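Side-chain contacts in sortase B (Listeria monocytogenes serovar 1/2a, PDB 5JCV), which cleaves the sorting signal of surface proteins and, through a thioester intermediate, attaches them covalently to the cell wall: residues 84-87 with 91-94; 65-70 with 136-141; 60-65 with 106-111. All blocks are in the same frame, centred on the assembly; numbering follows the deposited sequence.

Contact 1. Residues 84-87 with 91-94; sequences LRKY and DFLV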
loop_
_atom_site.group_PDB
_atom_site.type_symbol
_atom_site.label_atom_id
_atom_site.label_comp_id
_atom_site.label_asym_id
_atom_site.label_seq_id
_atom_site.Cartn_x
_atom_site.Cartn_y
_atom_site.Cartn_z
ATOM N N LEU A 84 2.566 9.093 -23.672
ATOM C CA LEU A 84 3.996 8.700 -23.657
ATOM C C LEU A 84 4.736 9.206 -24.916
ATOM O O LEU A 84 5.939 9.540 -24.876
ATOM C CB LEU A 84 4.161 7.149 -23.506
ATOM C CG LEU A 84 3.805 6.497 -22.159
ATOM C CD1 LEU A 84 4.292 5.056 -22.013
ATOM C CD2 LEU A 84 4.391 7.337 -21.056
ATOM N N ARG A 85 4.006 9.290 -26.024
ATOM C CA ARG A 85 4.566 9.749 -27.295
ATOM C C ARG A 85 5.037 11.213 -27.252
ATOM O O ARG A 85 5.815 11.657 -28.111
ATOM C CB ARG A 85 3.532 9.554 -28.410
ATOM C CG ARG A 85 2.389 10.566 -28.265
ATOM C CD ARG A 85 1.328 10.519 -29.357
ATOM N NE ARG A 85 0.274 11.491 -29.111
ATOM C CZ ARG A 85 -0.765 11.698 -29.921
ATOM N NH1 ARG A 85 -0.889 11.019 -31.070
ATOM N NH2 ARG A 85 -1.675 12.613 -29.593
ATOM N N LYS A 86 4.569 11.990 -26.278
ATOM C CA LYS A 86 5.081 13.374 -26.159
ATOM C C LYS A 86 6.608 13.428 -25.963
ATOM O O LYS A 86 7.283 14.403 -26.353
ATOM C CB LYS A 86 4.409 14.109 -25.012
ATOM C CG LYS A 86 2.908 14.375 -25.172
ATOM C CD LYS A 86 2.372 15.022 -23.893
ATOM C CE LYS A 86 0.929 15.461 -24.013
ATOM N NZ LYS A 86 0.816 16.815 -24.639
ATOM N N TYR A 87 7.158 12.380 -25.380
ATOM C CA TYR A 87 8.581 12.273 -25.222
ATOM C C TYR A 87 9.392 12.140 -26.524
ATOM O O TYR A 87 10.601 12.188 -26.450
ATOM C CB TYR A 87 8.931 11.147 -24.195
ATOM C CG TYR A 87 8.700 11.594 -22.774
ATOM C CD1 TYR A 87 9.586 12.445 -22.178
ATOM C CD2 TYR A 87 7.593 11.188 -22.039
ATOM C CE1 TYR A 87 9.402 12.907 -20.884
ATOM C CE2 TYR A 87 7.383 11.657 -20.733
ATOM C CZ TYR A 87 8.303 12.531 -20.162
ATOM O OH TYR A 87 8.200 13.035 -18.850
ATOM N N ASP A 91 11.448 19.077 -27.086
ATOM C CA ASP A 91 11.062 20.196 -26.230
ATOM C C ASP A 91 10.363 19.686 -24.982
ATOM O O ASP A 91 10.674 20.112 -23.869
ATOM C CB ASP A 91 10.116 21.155 -26.961
ATOM C CG ASP A 91 10.807 21.944 -28.084
ATOM O OD1 ASP A 91 12.064 21.915 -28.190
ATOM O OD2 ASP A 91 10.061 22.593 -28.859
ATOM N N PHE A 92 9.416 18.763 -25.160
ATOM C CA PHE A 92 8.724 18.190 -24.013
ATOM C C PHE A 92 9.669 17.479 -23.038
ATOM O O PHE A 92 9.514 17.590 -21.813
ATOM C CB PHE A 92 7.622 17.248 -24.447
ATOM C CG PHE A 92 6.709 16.850 -23.320
ATOM C CD1 PHE A 92 5.574 17.615 -23.019
ATOM C CD2 PHE A 92 7.013 15.743 -22.516
ATOM C CE1 PHE A 92 4.738 17.242 -21.970
ATOM C CE2 PHE A 92 6.188 15.384 -21.473
ATOM C CZ PHE A 92 5.049 16.122 -21.203
ATOM N N LEU A 93 10.624 16.740 -23.567
ATOM C CA LEU A 93 11.518 15.957 -22.723
ATOM C C LEU A 93 12.414 16.864 -21.890
ATOM O O LEU A 93 12.610 16.626 -20.694
ATOM C CB LEU A 93 12.379 15.020 -23.571
ATOM C CG LEU A 93 13.585 14.402 -22.853
ATOM C CD1 LEU A 93 13.162 13.399 -21.807
ATOM C CD2 LEU A 93 14.529 13.748 -23.848
ATOM N N VAL A 94 12.947 17.905 -22.512
ATOM C CA VAL A 94 13.804 18.839 -21.791
ATOM C C VAL A 94 13.017 19.480 -20.638
ATOM O O VAL A 94 13.488 19.558 -19.501
ATOM C CB VAL A 94 14.371 19.935 -22.724
ATOM C CG1 VAL A 94 15.088 21.025 -21.916
ATOM C CG2 VAL A 94 15.315 19.319 -23.748
#
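Lys86 lays the start of its aliphatic chain over one face of the Phe92 ring. Its CB stands 3.9 Å from the ring centroid, only 10° off the normal, in a CH-pi contact, while Lys86 CD lies farther along the same face, over the outer rim, 3.8 Å from Phe92 CE1. CB and CD do the covering; the chain is extended to CE and bends only at its last torsion, which places the ammonium group. Phe92 turns its edge to Tyr87: CE2 points into the face of that ring, 3.8 Å from Tyr87 CZ, and the two planes stand at 87° in a T-shaped pair. With CG anti to the backbone N (chi1 -168°), the Phe92 ring is set between Lys86 and Tyr87. Separately, the backbone brings Phe92 CB within 3.4 Å of Lys86 O. This fold-back links the 3-10 segment to helix 90-95 in the connection between strands 67-72 and 98-102 of the sortase barrel. Leu93 completes the group, approaching Tyr87 at the ring edge and placing its CD1 3.7 Å from Tyr87 CD1. The Tyr87 ring continues inward onto Ile112 and Val115 of strand 107-118 and Ile179 of strand 176-182, while its OH is hydrogen-bonded to His96 O just beyond the helix. The imidazole of His96 also stacks on Phe92.

Contact 2. Residues 65-70 with 136-141; sequences DKNTII and EDYLQK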
loop_
_atom_site.group_PDB
_atom_site.type_symbol
_atom_site.label_atom_id
_atom_site.label_comp_id
_atom_site.label_asym_id
_atom_site.label_seq_id
_atom_site.Cartn_x
_atom_site.Cartn_y
_atom_site.Cartn_z
ATOM N N ASP A 65 13.986 -5.523 -7.559
ATOM C CA ASP A 65 13.649 -5.540 -9.017
ATOM C C ASP A 65 14.473 -4.497 -9.709
ATOM O O ASP A 65 14.374 -3.288 -9.367
ATOM C CB ASP A 65 12.187 -5.225 -9.242
ATOM C CG ASP A 65 11.289 -6.344 -8.816
ATOM O OD1 ASP A 65 11.820 -7.434 -8.612
ATOM O OD2 ASP A 65 10.070 -6.123 -8.624
ATOM N N LYS A 66 15.316 -4.936 -10.643
ATOM C CA LYS A 66 16.164 -3.995 -11.355
ATOM C C LYS A 66 15.301 -3.178 -12.322
ATOM O O LYS A 66 15.576 -2.015 -12.524
ATOM C CB LYS A 66 17.348 -4.683 -12.074
ATOM C CG LYS A 66 18.560 -5.087 -11.176
ATOM C CD LYS A 66 19.377 -3.877 -10.620
ATOM C CE LYS A 66 20.832 -4.266 -10.272
ATOM N NZ LYS A 66 21.695 -3.127 -9.842
ATOM N N ASN A 67 14.230 -3.771 -12.859
ATOM C CA ASN A 67 13.397 -3.148 -13.907
ATOM C C ASN A 67 11.927 -3.444 -13.672
ATOM O O ASN A 67 11.459 -4.550 -13.897
ATOM C CB ASN A 67 13.827 -3.614 -15.304
ATOM C CG ASN A 67 12.983 -2.992 -16.467
ATOM O OD1 ASN A 67 12.841 -3.589 -17.567
ATOM N ND2 ASN A 67 12.423 -1.830 -16.238
ATOM N N THR A 68 11.225 -2.431 -13.205
ATOM C CA THR A 68 9.824 -2.487 -12.919
ATOM C C THR A 68 9.083 -1.879 -14.131
ATOM O O THR A 68 9.375 -0.728 -14.550
ATOM C CB THR A 68 9.550 -1.614 -11.674
ATOM O OG1 THR A 68 10.352 -2.065 -10.553
ATOM C CG2 THR A 68 8.098 -1.621 -11.305
ATOM N N ILE A 69 8.116 -2.620 -14.677
ATOM C CA ILE A 69 7.423 -2.211 -15.902
ATOM C C ILE A 69 5.955 -1.926 -15.636
ATOM O O ILE A 69 5.237 -2.723 -14.999
ATOM C CB ILE A 69 7.558 -3.280 -17.004
ATOM C CG1 ILE A 69 9.039 -3.566 -17.312
ATOM C CG2 ILE A 69 6.872 -2.863 -18.306
ATOM C CD1 ILE A 69 9.254 -4.967 -17.826
ATOM N N ILE A 70 5.526 -0.778 -16.145
ATOM C CA ILE A 70 4.170 -0.313 -16.034
ATOM C C ILE A 70 3.612 -0.161 -17.468
ATOM O O ILE A 70 4.201 0.521 -18.322
ATOM C CB ILE A 70 4.110 1.078 -15.331
ATOM C CG1 ILE A 70 4.913 1.122 -14.024
ATOM C CG2 ILE A 70 2.667 1.435 -15.017
ATOM C CD1 ILE A 70 4.480 0.070 -12.994
ATOM N N GLU A 136 24.095 -4.309 -16.709
ATOM C CA GLU A 136 24.902 -3.301 -17.393
ATOM C C GLU A 136 24.904 -3.515 -18.909
ATOM O O GLU A 136 24.979 -2.531 -19.661
ATOM C CB GLU A 136 26.330 -3.247 -16.804
ATOM C CG GLU A 136 27.364 -2.397 -17.563
ATOM C CD GLU A 136 27.019 -0.909 -17.735
ATOM O OE1 GLU A 136 26.076 -0.369 -17.098
ATOM O OE2 GLU A 136 27.731 -0.260 -18.532
ATOM N N ASP A 137 24.813 -4.778 -19.347
ATOM C CA ASP A 137 24.639 -5.117 -20.772
ATOM C C ASP A 137 23.264 -4.612 -21.250
ATOM O O ASP A 137 23.146 -4.038 -22.339
ATOM C CB ASP A 137 24.690 -6.641 -21.035
ATOM C CG ASP A 137 25.902 -7.335 -20.411
ATOM O OD1 ASP A 137 26.960 -6.710 -20.204
ATOM O OD2 ASP A 137 25.791 -8.544 -20.129
ATOM N N TYR A 138 22.236 -4.861 -20.432
ATOM C CA TYR A 138 20.886 -4.351 -20.668
ATOM C C TYR A 138 20.884 -2.825 -20.849
ATOM O O TYR A 138 20.323 -2.301 -21.819
ATOM C CB TYR A 138 19.946 -4.796 -19.542
ATOM C CG TYR A 138 18.537 -4.279 -19.656
ATOM C CD1 TYR A 138 17.525 -5.045 -20.203
ATOM C CD2 TYR A 138 18.218 -3.025 -19.202
ATOM C CE1 TYR A 138 16.233 -4.556 -20.305
ATOM C CE2 TYR A 138 16.940 -2.531 -19.285
ATOM C CZ TYR A 138 15.946 -3.277 -19.848
ATOM O OH TYR A 138 14.674 -2.719 -19.922
ATOM N N LEU A 139 21.553 -2.116 -19.958
ATOM C CA LEU A 139 21.535 -0.656 -19.998
ATOM C C LEU A 139 22.234 -0.110 -21.217
ATOM O O LEU A 139 21.790 0.874 -21.799
ATOM C CB LEU A 139 22.163 -0.071 -18.747
ATOM C CG LEU A 139 21.363 -0.325 -17.475
ATOM C CD1 LEU A 139 22.162 0.124 -16.255
ATOM C CD2 LEU A 139 20.005 0.358 -17.532
ATOM N N GLN A 140 23.331 -0.746 -21.583
ATOM C CA GLN A 140 24.036 -0.432 -22.809
ATOM C C GLN A 140 23.098 -0.585 -24.018
ATOM O O GLN A 140 23.018 0.303 -24.859
ATOM C CB GLN A 140 25.267 -1.343 -22.918
ATOM C CG GLN A 140 25.877 -1.496 -24.307
ATOM C CD GLN A 140 26.521 -0.218 -24.819
ATOM O OE1 GLN A 140 26.697 0.754 -24.075
ATOM N NE2 GLN A 140 26.887 -0.218 -26.100
ATOM N N LYS A 141 22.375 -1.698 -24.099
ATOM C CA LYS A 141 21.497 -1.924 -25.239
ATOM C C LYS A 141 20.398 -0.858 -25.318
ATOM O O LYS A 141 20.195 -0.280 -26.387
ATOM C CB LYS A 141 20.890 -3.336 -25.229
ATOM C CG LYS A 141 21.924 -4.442 -25.438
ATOM C CD LYS A 141 21.395 -5.651 -26.204
ATOM C CE LYS A 141 22.448 -6.764 -26.272
ATOM N NZ LYS A 141 22.039 -7.959 -27.090
#
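Strand 67-70 and helix 136-141 keep their backbones well apart where Asn67 and Tyr138 meet, with 10.2 Å between the two CA atoms, and a short amide and a long phenol together span the gap. Both CB atoms point across it, and matching first torsions, with CG anti to the backbone N (chi1 180° for Asn67 and 178° for Tyr138), carry the ends onward. They meet at about a right angle, the amide plane turned 49° from the phenol ring. The atom modelled as Asn67 OD1 lies 3.1 Å from Tyr138 OH, although the amide is probably flipped in the model and its oxygen and nitrogen may be exchanged. Tyr138 OH has clear hydrogen bonds elsewhere, to Tyr124 O and Gln180 NE2, so this buried hydroxyl is satisfied by a loop and by strand 176-182. Phe129 adds an edge-to-face contact with the Tyr138 ring. The strand itself pairs with strand 160-165, through Thr68 and Ile70. Helix 132-145 is inserted between strands 107-118 and 160-165, and a helix in this connection, packed against the barrel, is a hallmark of class B sortases.

Contact 3. Residues 60-65 with 106-111; sequences TNEFLD and TNYEVE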
loop_
_atom_site.group_PDB
_atom_site.type_symbol
_atom_site.label_atom_id
_atom_site.label_comp_id
_atom_site.label_asym_id
_atom_site.label_seq_id
_atom_site.Cartn_x
_atom_site.Cartn_y
_atom_site.Cartn_z
ATOM N N THR A 60 7.371 -7.625 -8.043
ATOM C CA THR A 60 6.795 -7.746 -6.688
ATOM C C THR A 60 7.771 -7.364 -5.579
ATOM O O THR A 60 7.490 -7.607 -4.449
ATOM C CB THR A 60 6.361 -9.178 -6.454
ATOM O OG1 THR A 60 7.473 -10.021 -6.769
ATOM C CG2 THR A 60 5.195 -9.523 -7.388
ATOM N N ASN A 61 8.875 -6.712 -5.930
ATOM C CA ASN A 61 9.862 -6.251 -4.996
ATOM C C ASN A 61 10.587 -4.999 -5.480
ATOM O O ASN A 61 11.607 -5.074 -6.169
ATOM C CB ASN A 61 10.882 -7.373 -4.759
ATOM C CG ASN A 61 11.938 -7.010 -3.733
ATOM O OD1 ASN A 61 12.156 -5.818 -3.354
ATOM N ND2 ASN A 61 12.619 -8.050 -3.262
ATOM N N GLU A 62 10.041 -3.861 -5.082
ATOM C CA GLU A 62 10.643 -2.520 -5.250
ATOM C C GLU A 62 12.196 -2.473 -5.063
ATOM O O GLU A 62 12.928 -1.855 -5.858
ATOM C CB GLU A 62 10.028 -1.667 -4.150
ATOM C CG GLU A 62 9.500 -0.293 -4.479
ATOM C CD GLU A 62 8.576 0.184 -3.356
ATOM O OE1 GLU A 62 7.672 -0.587 -2.966
ATOM O OE2 GLU A 62 8.744 1.298 -2.837
ATOM N N PHE A 63 12.696 -3.123 -4.001
ATOM C CA PHE A 63 14.087 -2.887 -3.574
ATOM C C PHE A 63 15.088 -3.664 -4.382
ATOM O O PHE A 63 16.266 -3.268 -4.477
ATOM C CB PHE A 63 14.309 -3.221 -2.103
ATOM C CG PHE A 63 13.104 -3.021 -1.259
ATOM C CD1 PHE A 63 12.578 -1.742 -1.083
ATOM C CD2 PHE A 63 12.484 -4.120 -0.641
ATOM C CE1 PHE A 63 11.446 -1.552 -0.315
ATOM C CE2 PHE A 63 11.352 -3.938 0.136
ATOM C CZ PHE A 63 10.832 -2.648 0.298
ATOM N N LEU A 64 14.640 -4.785 -4.931
ATOM C CA LEU A 64 15.536 -5.665 -5.656
ATOM C C LEU A 64 15.246 -5.701 -7.150
ATOM O O LEU A 64 16.170 -5.939 -7.933
ATOM C CB LEU A 64 15.515 -7.097 -5.061
ATOM C CG LEU A 64 16.395 -7.395 -3.813
ATOM C CD1 LEU A 64 16.057 -6.481 -2.660
ATOM C CD2 LEU A 64 16.260 -8.844 -3.365
ATOM N N ASP A 65 13.986 -5.523 -7.559
ATOM C CA ASP A 65 13.649 -5.540 -9.017
ATOM C C ASP A 65 14.473 -4.497 -9.709
ATOM O O ASP A 65 14.374 -3.288 -9.367
ATOM C CB ASP A 65 12.187 -5.225 -9.242
ATOM C CG ASP A 65 11.289 -6.344 -8.816
ATOM O OD1 ASP A 65 11.820 -7.434 -8.612
ATOM O OD2 ASP A 65 10.070 -6.123 -8.624
ATOM N N THR A 106 5.674 4.250 -0.860
ATOM C CA THR A 106 6.253 5.578 -0.956
ATOM C C THR A 106 6.443 6.085 -2.393
ATOM O O THR A 106 6.333 5.311 -3.332
ATOM C CB THR A 106 7.637 5.593 -0.273
ATOM O OG1 THR A 106 8.093 6.963 -0.190
ATOM C CG2 THR A 106 8.653 4.657 -1.051
ATOM N N ASN A 107 6.788 7.375 -2.525
ATOM C CA ASN A 107 6.981 8.029 -3.835
ATOM C C ASN A 107 8.453 8.108 -4.316
ATOM O O ASN A 107 9.352 8.149 -3.511
ATOM C CB ASN A 107 6.400 9.413 -3.751
ATOM C CG ASN A 107 7.101 10.245 -2.707
ATOM O OD1 ASN A 107 7.424 9.725 -1.635
ATOM N ND2 ASN A 107 7.350 11.531 -2.999
ATOM N N TYR A 108 8.684 8.088 -5.638
ATOM C CA TYR A 108 10.019 8.320 -6.247
ATOM C C TYR A 108 9.861 9.389 -7.334
ATOM O O TYR A 108 8.809 9.469 -7.957
ATOM C CB TYR A 108 10.605 7.051 -6.889
ATOM C CG TYR A 108 10.646 5.852 -5.954
ATOM C CD1 TYR A 108 11.851 5.422 -5.391
ATOM C CD2 TYR A 108 9.468 5.158 -5.624
ATOM C CE1 TYR A 108 11.893 4.338 -4.534
ATOM C CE2 TYR A 108 9.494 4.076 -4.766
ATOM C CZ TYR A 108 10.710 3.677 -4.215
ATOM O OH TYR A 108 10.729 2.623 -3.353
ATOM N N GLU A 109 10.900 10.184 -7.562
ATOM C CA GLU A 109 10.971 11.077 -8.715
ATOM C C GLU A 109 11.936 10.518 -9.760
ATOM O O GLU A 109 13.156 10.677 -9.677
ATOM C CB GLU A 109 11.378 12.491 -8.344
ATOM C CG GLU A 109 10.498 13.554 -9.005
ATOM C CD GLU A 109 9.147 13.669 -8.305
ATOM O OE1 GLU A 109 8.988 13.069 -7.209
ATOM O OE2 GLU A 109 8.251 14.361 -8.827
ATOM N N VAL A 110 11.355 9.901 -10.773
ATOM C CA VAL A 110 12.103 9.096 -11.707
ATOM C C VAL A 110 12.740 9.997 -12.740
ATOM O O VAL A 110 12.072 10.860 -13.301
ATOM C CB VAL A 110 11.167 8.109 -12.419
ATOM C CG1 VAL A 110 11.981 7.222 -13.345
ATOM C CG2 VAL A 110 10.402 7.245 -11.407
ATOM N N GLU A 111 14.015 9.748 -13.004
ATOM C CA GLU A 111 14.819 10.524 -13.918
ATOM C C GLU A 111 14.966 9.785 -15.261
ATOM O O GLU A 111 15.721 8.795 -15.384
ATOM C CB GLU A 111 16.203 10.742 -13.283
ATOM C CG GLU A 111 16.811 12.082 -13.595
ATOM C CD GLU A 111 18.222 12.294 -13.037
ATOM O OE1 GLU A 111 18.653 11.622 -12.053
ATOM O OE2 GLU A 111 18.902 13.191 -13.608
#
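An exceptionally close approach marks this contact: Tyr108 OH lies 2.4 Å from Glu62 OE2. The phenol is the donor, but the separation is shorter than an ordinary hydrogen bond, and its exact value is doubtful. The carboxylate oxygen arrives in the plane of the Tyr108 ring, on the CE2 side of the hydroxyl, with 3.5 Å between Glu62 OE2 and Tyr108 CE2. Carboxylate and ring are turned 79° against each other, so the groups meet nearly crosswise. Beyond CG the Glu62 chain is extended and carries the acid to Tyr108 OH; the closest backbones, at the CA atoms of Glu62 and Thr106, are 10.2 Å apart. The methyl CG2 of Thr106 sits beside the same oxygen, at 3.8 Å from Glu62 OE2. Glu62 projects from a loop that is itself tightly tied. Asn61 OD1 accepts from Phe63 N at 2.8 Å, an Asx turn, and also from Leu64 N, both donors coming from the same face of the amide. Asp65 OD2 receives Asn61 N at 3.0 Å, from above the carboxylate plane. Ser103 OG is a second hydrogen-bonding partner of Glu62 OE2 and also bonds to Thr106 O, connecting the acid to the turn between strands 98-102 and 107-118. The Tyr108 hydroxyl, and Ser103 when its single proton faces the acid rather than Thr106 O, could therefore stabilise negative charge on Glu62 at this partly exposed surface site.

The three contacts sample different parts of the sortase domain, the part of the membrane protein held in this chain. Contacts 2 and 3 have centres about 13 Å apart and share Asp65, where the loop before strand 67-72 passes into the strand; the centre of contact 1 lies about 21 Å from that of contact 2 and 22 Å from that of contact 3. Along the chain 60-65 and 65-70 come first, then both halves of contact 1, then 106-111 and finally 136-141, so contacts 2 and 3 interleave while contact 1 is local. Contacts 2 and 3 join a helix and a loop to one mixed sheet, whereas contact 1 lies between its strands 67-72 and 98-102.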